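PDB 3T33: LanC-like protein GCR2 from Arabidopsis thaliana, which may play a role in abscisic acid signalling and binds a zinc ion within an all-helical LanC-like fold. Local coordinates for residues V242-E247 and V299-V304; R54-I59 and M398-N403; G86-L91 and L108-A113. All coordinates share one frame; numbering follows the deposited sequence.

Contact 1: V242-E247 and V299-V304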
loop_
_atom_site.group_PDB
_atom_site.type_symbol
_atom_site.label_atom_id
_atom_site.label_comp_id
_atom_site.label_asym_id
_atom_site.label_seq_id
_atom_site.Cartn_x
_atom_site.Cartn_y
_atom_site.Cartn_z
ATOM N N VAL A 242 -11.655 2.413 0.391
ATOM C CA VAL A 242 -12.336 1.329 1.123
ATOM C C VAL A 242 -13.800 1.197 0.696
ATOM O O VAL A 242 -14.330 0.083 0.582
ATOM C CB VAL A 242 -12.268 1.499 2.690
ATOM C CG1 VAL A 242 -12.621 0.191 3.355
ATOM C CG2 VAL A 242 -10.845 1.854 3.133
ATOM N N LEU A 243 -14.473 2.335 0.499
ATOM C CA LEU A 243 -15.874 2.274 0.187
ATOM C C LEU A 243 -16.073 1.601 -1.145
ATOM O O LEU A 243 -16.999 0.823 -1.293
ATOM C CB LEU A 243 -16.507 3.669 0.226
ATOM C CG LEU A 243 -16.622 4.285 1.638
ATOM C CD1 LEU A 243 -17.138 5.678 1.448
ATOM C CD2 LEU A 243 -17.550 3.451 2.612
ATOM N N MET A 244 -15.166 1.820 -2.103
ATOM C CA MET A 244 -15.355 1.186 -3.423
ATOM C C MET A 244 -15.249 -0.301 -3.375
ATOM O O MET A 244 -15.632 -0.975 -4.322
ATOM C CB MET A 244 -14.423 1.757 -4.482
ATOM C CG MET A 244 -14.721 3.246 -4.680
ATOM S SD MET A 244 -13.727 3.975 -5.974
ATOM C CE MET A 244 -12.291 4.537 -5.032
ATOM N N HIS A 245 -14.736 -0.822 -2.267
ATOM C CA HIS A 245 -14.555 -2.250 -2.154
ATOM C C HIS A 245 -15.759 -2.972 -1.592
ATOM O O HIS A 245 -15.678 -4.201 -1.433
ATOM C CB HIS A 245 -13.301 -2.581 -1.390
ATOM C CG HIS A 245 -12.050 -2.346 -2.167
ATOM N ND1 HIS A 245 -11.552 -3.259 -3.081
ATOM C CD2 HIS A 245 -11.216 -1.292 -2.204
ATOM C CE1 HIS A 245 -10.460 -2.775 -3.639
ATOM N NE2 HIS A 245 -10.233 -1.581 -3.129
ATOM N N THR A 246 -16.871 -2.244 -1.354
ATOM C CA THR A 246 -18.118 -2.797 -0.753
ATOM C C THR A 246 -19.302 -2.532 -1.677
ATOM O O THR A 246 -19.178 -1.826 -2.684
ATOM C CB THR A 246 -18.538 -2.116 0.623
ATOM O OG1 THR A 246 -18.753 -0.699 0.435
ATOM C CG2 THR A 246 -17.512 -2.228 1.633
ATOM N N GLU A 247 -20.475 -3.041 -1.307
ATOM C CA GLU A 247 -21.634 -2.913 -2.168
ATOM C C GLU A 247 -22.288 -1.586 -1.874
ATOM O O GLU A 247 -22.993 -1.469 -0.900
ATOM C CB GLU A 247 -22.625 -4.059 -1.903
ATOM C CG GLU A 247 -22.004 -5.449 -2.019
ATOM C CD GLU A 247 -21.186 -5.567 -3.313
ATOM O OE1 GLU A 247 -19.920 -5.682 -3.245
ATOM O OE2 GLU A 247 -21.821 -5.493 -4.408
ATOM N N VAL A 299 -7.190 4.620 -9.663
ATOM C CA VAL A 299 -7.107 3.363 -10.429
ATOM C C VAL A 299 -8.271 2.512 -10.082
ATOM O O VAL A 299 -8.919 1.958 -10.998
ATOM C CB VAL A 299 -5.768 2.575 -10.233
ATOM C CG1 VAL A 299 -5.928 1.076 -10.626
ATOM C CG2 VAL A 299 -4.674 3.218 -11.029
ATOM N N LYS A 300 -8.563 2.409 -8.776
ATOM C CA LYS A 300 -9.726 1.621 -8.305
ATOM C C LYS A 300 -11.044 2.248 -8.803
ATOM O O LYS A 300 -11.929 1.571 -9.309
ATOM C CB LYS A 300 -9.715 1.484 -6.767
ATOM C CG LYS A 300 -10.940 0.861 -6.194
ATOM C CD LYS A 300 -11.031 -0.596 -6.528
ATOM C CE LYS A 300 -12.251 -1.157 -5.948
ATOM N NZ LYS A 300 -12.565 -2.528 -6.499
ATOM N N ALA A 301 -11.182 3.548 -8.681
ATOM C CA ALA A 301 -12.392 4.183 -9.274
ATOM C C ALA A 301 -12.486 3.764 -10.744
ATOM O O ALA A 301 -13.531 3.282 -11.207
ATOM C CB ALA A 301 -12.320 5.671 -9.144
ATOM N N ALA A 302 -11.374 3.875 -11.462
ATOM C CA ALA A 302 -11.382 3.544 -12.871
ATOM C C ALA A 302 -11.864 2.150 -13.142
ATOM O O ALA A 302 -12.620 1.962 -14.080
ATOM C CB ALA A 302 -10.008 3.741 -13.480
ATOM N N GLN A 303 -11.415 1.162 -12.353
ATOM C CA GLN A 303 -11.820 -0.260 -12.552
ATOM C C GLN A 303 -13.300 -0.502 -12.263
ATOM O O GLN A 303 -13.931 -1.350 -12.881
ATOM C CB GLN A 303 -10.998 -1.233 -11.679
ATOM C CG GLN A 303 -9.713 -1.811 -12.303
ATOM C CD GLN A 303 -8.711 -2.392 -11.246
ATOM O OE1 GLN A 303 -8.987 -2.380 -10.024
ATOM N NE2 GLN A 303 -7.536 -2.874 -11.721
ATOM N N VAL A 304 -13.834 0.203 -11.279
ATOM C CA VAL A 304 -15.203 -0.051 -10.828
ATOM C C VAL A 304 -16.189 0.710 -11.695
ATOM O O VAL A 304 -17.261 0.195 -12.040
ATOM C CB VAL A 304 -15.473 0.459 -9.370
ATOM C CG1 VAL A 304 -16.873 0.045 -8.935
ATOM C CG2 VAL A 304 -14.484 -0.071 -8.413
#
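K300 lies across the ring of H245 and alongside M244, and tracing its side chain shows how one lysine can use mainly its carbons to join two parts of a fold. Its CB starts 4.4 Å from the M244 CE methyl. CG, set anti to the backbone N (chi1 172°), runs beside the methionine, 4.0 Å from M244 CB, and the two chains slide past each other in opposite directions. A bend at chi2 (70°) then turns the rest of the chain over the imidazole. CD comes within 3.6 Å of H245 NE2, and CE sits above one face, 3.5 Å from the ring centroid and 17° off the normal, a CH-pi contact. Beyond it, NZ passes 3.6 Å from H245 ND1 without hydrogen bonding to it. In this alpha/alpha toroid, the fold of the LanC family, the contact joins the C-terminal part of helix 236-244 to helix 291-305. M244 supplies the deeper half: SD lies 3.6 Å from A301 CA, the bend at chi3 turns CE toward A301 N, and CB brushes V304 CG2 at 4.3 Å. L260 of helix 250-265 touches both M244 and A301, whereas H245 leans on L182 of helix 174-188.

Contact 2: R54-I59 and M398-N403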
loop_
_atom_site.group_PDB
_atom_site.type_symbol
_atom_site.label_atom_id
_atom_site.label_comp_id
_atom_site.label_asym_id
_atom_site.label_seq_id
_atom_site.Cartn_x
_atom_site.Cartn_y
_atom_site.Cartn_z
ATOM N N ARG A 54 15.965 -12.636 -5.505
ATOM C CA ARG A 54 17.123 -13.017 -4.693
ATOM C C ARG A 54 17.503 -11.927 -3.732
ATOM O O ARG A 54 17.813 -12.202 -2.578
ATOM C CB ARG A 54 18.319 -13.402 -5.571
ATOM C CG ARG A 54 18.044 -14.715 -6.353
ATOM C CD ARG A 54 18.167 -15.908 -5.420
ATOM N NE ARG A 54 17.191 -16.989 -5.599
ATOM C CZ ARG A 54 17.020 -17.973 -4.696
ATOM N NH1 ARG A 54 17.771 -18.018 -3.584
ATOM N NH2 ARG A 54 16.112 -18.924 -4.901
ATOM N N TYR A 55 17.470 -10.685 -4.215
ATOM C CA TYR A 55 17.697 -9.516 -3.378
ATOM C C TYR A 55 16.667 -9.430 -2.249
ATOM O O TYR A 55 17.002 -9.135 -1.133
ATOM C CB TYR A 55 17.569 -8.225 -4.193
ATOM C CG TYR A 55 18.216 -7.101 -3.458
ATOM C CD1 TYR A 55 19.576 -7.150 -3.192
ATOM C CD2 TYR A 55 17.495 -5.979 -3.021
ATOM C CE1 TYR A 55 20.218 -6.121 -2.521
ATOM C CE2 TYR A 55 18.132 -4.926 -2.343
ATOM C CZ TYR A 55 19.497 -5.019 -2.091
ATOM O OH TYR A 55 20.210 -4.044 -1.413
ATOM N N ALA A 56 15.400 -9.639 -2.586
ATOM C CA ALA A 56 14.358 -9.508 -1.614
ATOM C C ALA A 56 14.574 -10.565 -0.522
ATOM O O ALA A 56 14.379 -10.266 0.667
ATOM C CB ALA A 56 12.986 -9.642 -2.252
ATOM N N LEU A 57 15.025 -11.771 -0.906
ATOM C CA LEU A 57 15.316 -12.810 0.111
ATOM C C LEU A 57 16.378 -12.326 1.078
ATOM O O LEU A 57 16.207 -12.443 2.301
ATOM C CB LEU A 57 15.719 -14.116 -0.491
ATOM C CG LEU A 57 14.664 -14.873 -1.279
ATOM C CD1 LEU A 57 15.253 -16.217 -1.751
ATOM C CD2 LEU A 57 13.383 -15.094 -0.486
ATOM N N SER A 58 17.430 -11.696 0.587
ATOM C CA SER A 58 18.393 -11.189 1.547
ATOM C C SER A 58 17.783 -10.126 2.400
ATOM O O SER A 58 18.032 -10.170 3.572
ATOM C CB SER A 58 19.697 -10.656 0.954
ATOM O OG SER A 58 19.966 -11.244 -0.319
ATOM N N ILE A 59 17.028 -9.157 1.850
ATOM C CA ILE A 59 16.352 -8.155 2.744
ATOM C C ILE A 59 15.449 -8.881 3.782
ATOM O O ILE A 59 15.573 -8.659 4.978
ATOM C CB ILE A 59 15.586 -7.046 1.978
ATOM C CG1 ILE A 59 16.544 -6.289 1.071
ATOM C CG2 ILE A 59 14.812 -6.040 2.921
ATOM C CD1 ILE A 59 15.785 -5.471 -0.008
ATOM N N MET A 398 7.793 -5.126 -1.731
ATOM C CA MET A 398 7.546 -4.624 -3.071
ATOM C C MET A 398 8.315 -5.527 -4.064
ATOM O O MET A 398 7.769 -5.958 -5.109
ATOM C CB MET A 398 7.976 -3.138 -3.148
ATOM C CG MET A 398 7.709 -2.452 -4.491
ATOM S SD MET A 398 8.966 -2.946 -5.631
ATOM C CE MET A 398 10.292 -1.900 -5.071
ATOM N N LEU A 399 9.536 -5.880 -3.692
ATOM C CA LEU A 399 10.391 -6.688 -4.564
ATOM C C LEU A 399 9.751 -8.044 -4.851
ATOM O O LEU A 399 9.627 -8.482 -6.054
ATOM C CB LEU A 399 11.791 -6.854 -3.974
ATOM C CG LEU A 399 12.974 -5.927 -4.291
ATOM C CD1 LEU A 399 12.585 -4.673 -5.062
ATOM C CD2 LEU A 399 13.921 -5.671 -3.030
ATOM N N LEU A 400 9.282 -8.677 -3.767
ATOM C CA LEU A 400 8.569 -9.938 -3.899
ATOM C C LEU A 400 7.345 -9.803 -4.795
ATOM O O LEU A 400 7.011 -10.718 -5.580
ATOM C CB LEU A 400 8.147 -10.419 -2.511
ATOM C CG LEU A 400 9.351 -10.871 -1.661
ATOM C CD1 LEU A 400 8.947 -11.181 -0.216
ATOM C CD2 LEU A 400 10.089 -12.099 -2.291
ATOM N N ASP A 401 6.648 -8.674 -4.684
ATOM C CA ASP A 401 5.381 -8.489 -5.428
ATOM C C ASP A 401 5.690 -8.262 -6.971
ATOM O O ASP A 401 4.818 -8.476 -7.848
ATOM C CB ASP A 401 4.627 -7.308 -4.817
ATOM C CG ASP A 401 3.233 -7.627 -4.386
ATOM O OD1 ASP A 401 2.696 -8.717 -4.689
ATOM O OD2 ASP A 401 2.638 -6.730 -3.724
ATOM N N MET A 402 6.921 -7.818 -7.293
ATOM C CA MET A 402 7.356 -7.736 -8.720
ATOM C C MET A 402 7.455 -9.105 -9.409
ATOM O O MET A 402 7.403 -9.208 -10.624
ATOM C CB MET A 402 8.673 -7.009 -8.890
ATOM C CG MET A 402 8.722 -5.572 -8.391
ATOM S SD MET A 402 7.848 -4.422 -9.475
ATOM C CE MET A 402 9.043 -4.335 -10.809
ATOM N N ASN A 403 7.565 -10.166 -8.640
ATOM C CA ASN A 403 7.597 -11.463 -9.235
ATOM C C ASN A 403 6.357 -11.726 -10.086
ATOM O O ASN A 403 6.462 -12.436 -11.091
ATOM C CB ASN A 403 7.722 -12.536 -8.169
ATOM C CG ASN A 403 8.420 -13.756 -8.685
ATOM O OD1 ASN A 403 9.644 -13.737 -8.900
ATOM N ND2 ASN A 403 7.635 -14.833 -8.950
#
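As modelled, L399 has chi1 off the staggered positions and chi2 almost eclipsed, at 10°, a pair of torsions that places its CD2 methyl against both Y55 and I59. Y55, its CG anti to the backbone N (chi1 -162°), carries its ring to L399, which it meets by the edge. L399 CD2 lies near the ring plane, 3.6 Å from Y55 CD2. The same methyl touches I59 CD1, also at 3.6 Å, where the two aliphatic chains cross at about a right angle. One leucine branch thus fills the angle between an aromatic edge and an isoleucine one helical turn further on.

The close approach of the helices is consistent with the small size of A56, which points toward the opposing helix. Its CB is 3.5 Å from L399 CB, tighter than usual for two carbons. The next residue, L400, brings its CD2 branch to the same A56 CB, at 3.8 Å. The local axes approach to 8.8 Å and run nearly antiparallel, at 151°. This antiparallel pair brings together early and late helices of the all-helical LanC-like fold, seating helix 392-402, the last of the chain, against the middle of helix 45-69; D401 secures it further through K93 and Y341. No hydrogen bond or salt bridge spans the two segments; their chemistry is wholly apolar, which implies that cohesion here rests on fit and on the exclusion of water.

Contact 3: G86-L91 and L108-A113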
loop_
_atom_site.group_PDB
_atom_site.type_symbol
_atom_site.label_atom_id
_atom_site.label_comp_id
_atom_site.label_asym_id
_atom_site.label_seq_id
_atom_site.Cartn_x
_atom_site.Cartn_y
_atom_site.Cartn_z
ATOM N N GLY A 86 4.401 -6.293 10.751
ATOM C CA GLY A 86 5.071 -5.976 9.476
ATOM C C GLY A 86 5.958 -7.118 9.025
ATOM O O GLY A 86 5.953 -7.510 7.869
ATOM N N THR A 87 6.650 -7.729 9.959
ATOM C CA THR A 87 7.525 -8.846 9.641
ATOM C C THR A 87 6.732 -10.078 9.297
ATOM O O THR A 87 7.035 -10.725 8.279
ATOM C CB THR A 87 8.484 -9.112 10.830
ATOM O OG1 THR A 87 9.308 -7.944 10.996
ATOM C CG2 THR A 87 9.335 -10.315 10.591
ATOM N N ALA A 88 5.697 -10.395 10.094
ATOM C CA ALA A 88 4.848 -11.502 9.770
ATOM C C ALA A 88 4.245 -11.355 8.362
ATOM O O ALA A 88 4.118 -12.329 7.599
ATOM C CB ALA A 88 3.686 -11.623 10.832
ATOM N N TYR A 89 3.819 -10.149 8.023
ATOM C CA TYR A 89 3.185 -9.941 6.724
ATOM C C TYR A 89 4.161 -10.129 5.585
ATOM O O TYR A 89 3.848 -10.699 4.555
ATOM C CB TYR A 89 2.484 -8.549 6.679
ATOM C CG TYR A 89 1.362 -8.496 5.679
ATOM C CD1 TYR A 89 0.563 -9.604 5.390
ATOM C CD2 TYR A 89 1.156 -7.345 4.932
ATOM C CE1 TYR A 89 -0.451 -9.528 4.399
ATOM C CE2 TYR A 89 0.175 -7.265 3.978
ATOM C CZ TYR A 89 -0.638 -8.327 3.717
ATOM O OH TYR A 89 -1.594 -8.111 2.712
ATOM N N LEU A 90 5.364 -9.666 5.789
ATOM C CA LEU A 90 6.421 -9.856 4.788
ATOM C C LEU A 90 6.670 -11.367 4.578
ATOM O O LEU A 90 6.909 -11.833 3.441
ATOM C CB LEU A 90 7.679 -9.114 5.224
ATOM C CG LEU A 90 8.932 -9.487 4.366
ATOM C CD1 LEU A 90 8.750 -9.108 2.878
ATOM C CD2 LEU A 90 10.215 -8.831 4.974
ATOM N N LEU A 91 6.601 -12.130 5.687
ATOM C CA LEU A 91 6.799 -13.579 5.684
ATOM C C LEU A 91 5.666 -14.263 5.005
ATOM O O LEU A 91 5.860 -15.253 4.255
ATOM C CB LEU A 91 6.974 -14.095 7.129
ATOM C CG LEU A 91 8.418 -13.907 7.606
ATOM C CD1 LEU A 91 8.458 -14.034 9.088
ATOM C CD2 LEU A 91 9.295 -14.985 6.976
ATOM N N LEU A 108 3.115 -17.187 11.566
ATOM C CA LEU A 108 2.207 -17.477 12.672
ATOM C C LEU A 108 2.818 -17.344 14.043
ATOM O O LEU A 108 2.124 -16.964 14.986
ATOM C CB LEU A 108 1.584 -18.858 12.524
ATOM C CG LEU A 108 0.476 -18.799 11.483
ATOM C CD1 LEU A 108 0.098 -20.199 11.106
ATOM C CD2 LEU A 108 -0.716 -18.032 11.982
ATOM N N GLU A 109 4.102 -17.651 14.153
ATOM C CA GLU A 109 4.775 -17.416 15.408
ATOM C C GLU A 109 4.861 -15.923 15.692
ATOM O O GLU A 109 4.672 -15.514 16.839
ATOM C CB GLU A 109 6.184 -18.008 15.440
ATOM C CG GLU A 109 6.249 -19.420 15.064
ATOM C CD GLU A 109 7.568 -20.054 15.458
ATOM O OE1 GLU A 109 8.511 -19.340 15.926
ATOM O OE2 GLU A 109 7.624 -21.305 15.321
ATOM N N ASN A 110 5.172 -15.119 14.662
ATOM C CA ASN A 110 5.202 -13.664 14.856
ATOM C C ASN A 110 3.829 -13.107 15.249
ATOM O O ASN A 110 3.763 -12.182 16.059
ATOM C CB ASN A 110 5.635 -12.956 13.591
ATOM C CG ASN A 110 7.110 -13.183 13.245
ATOM O OD1 ASN A 110 7.643 -12.472 12.411
ATOM N ND2 ASN A 110 7.762 -14.144 13.884
ATOM N N VAL A 111 2.757 -13.659 14.646
ATOM C CA VAL A 111 1.371 -13.177 14.842
ATOM C C VAL A 111 0.976 -13.405 16.311
ATOM O O VAL A 111 0.566 -12.462 17.027
ATOM C CB VAL A 111 0.360 -13.868 13.893
ATOM C CG1 VAL A 111 -1.040 -13.381 14.130
ATOM C CG2 VAL A 111 0.696 -13.555 12.416
ATOM N N GLU A 112 1.139 -14.660 16.742
ATOM C CA GLU A 112 0.912 -15.063 18.119
ATOM C C GLU A 112 1.609 -14.147 19.123
ATOM O O GLU A 112 0.958 -13.677 20.060
ATOM C CB GLU A 112 1.335 -16.507 18.296
ATOM C CG GLU A 112 1.436 -16.987 19.732
ATOM C CD GLU A 112 1.461 -18.510 19.743
ATOM O OE1 GLU A 112 2.594 -19.104 19.723
ATOM O OE2 GLU A 112 0.345 -19.110 19.688
ATOM N N ALA A 113 2.904 -13.877 18.942
ATOM C CA ALA A 113 3.570 -12.859 19.780
ATOM C C ALA A 113 2.928 -11.466 19.692
ATOM O O ALA A 113 2.925 -10.716 20.655
ATOM C CB ALA A 113 5.046 -12.766 19.500
#
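A88 and N110 meet where two helices that follow each other in the chain come closest, a case in which an alanine on one side accommodates a larger polar residue on the other. Along the second helix, L108 comes first and turns its side chain away from 86-91, to pack on A140 and L144 of helix 130-144. N110 carries most of the contact. Its CB rests on A88 CB at 3.6 Å, and with CG beside the backbone N (chi1 -70°) the amide is sent along the flank of the opposite helix, where it crosses both T87 and L91 at about a right angle. The carbonyl atom N110 OD1 ends against methyl groups, 3.3 Å from T87 CG2 and 3.8 Å from L91 CD1. It is buried there with no hydrogen-bonding partner in the model, probably a costly place for an amide oxygen if the amide is correctly oriented. T87 OG1 lies on the far side of its CB from this oxygen and hydrogen-bonds to T67 OG1 of helix 45-69.

One residue on, V111 brings CG2 to A88 CB at 3.9 Å, so the alanine methyl is touched by two successive residues. E112 faces elsewhere and forms a salt bridge with R152, and A113 packs on W68, which N110 also touches. The local axes pass 8.5 Å apart at 157°, nearly antiparallel, with only a short turn connecting helix 84-98 to helix 101-118. Two successive antiparallel helices joined this way form an alpha-alpha hairpin, as is common in the alpha/alpha toroid of LanC-like proteins.

How the contacts relate
Contact 2 spans the greatest length of sequence, joining helix 45-69 to the final helix 392-402, and both other contacts fall inside the loop it closes. Contact 3, between helices 84-98 and 101-118, closes before contact 1 opens on helices 236-244 and 291-305. In space, contacts 2 and 3 are neighbours, centres about 17 Å apart, touching where L400 CD1 meets L90 CD1 at 3.7 Å. Contact 1 lies about 28 Å from contact 2, centre to centre, on the opposite side of the chain's centre, and about 29 Å from contact 3. Contact 3 is a local hairpin, contact 1 skips one helix and contact 2 joins early to late, consistent with a closed ring, all away from zinc-binding C288, C333 and H334.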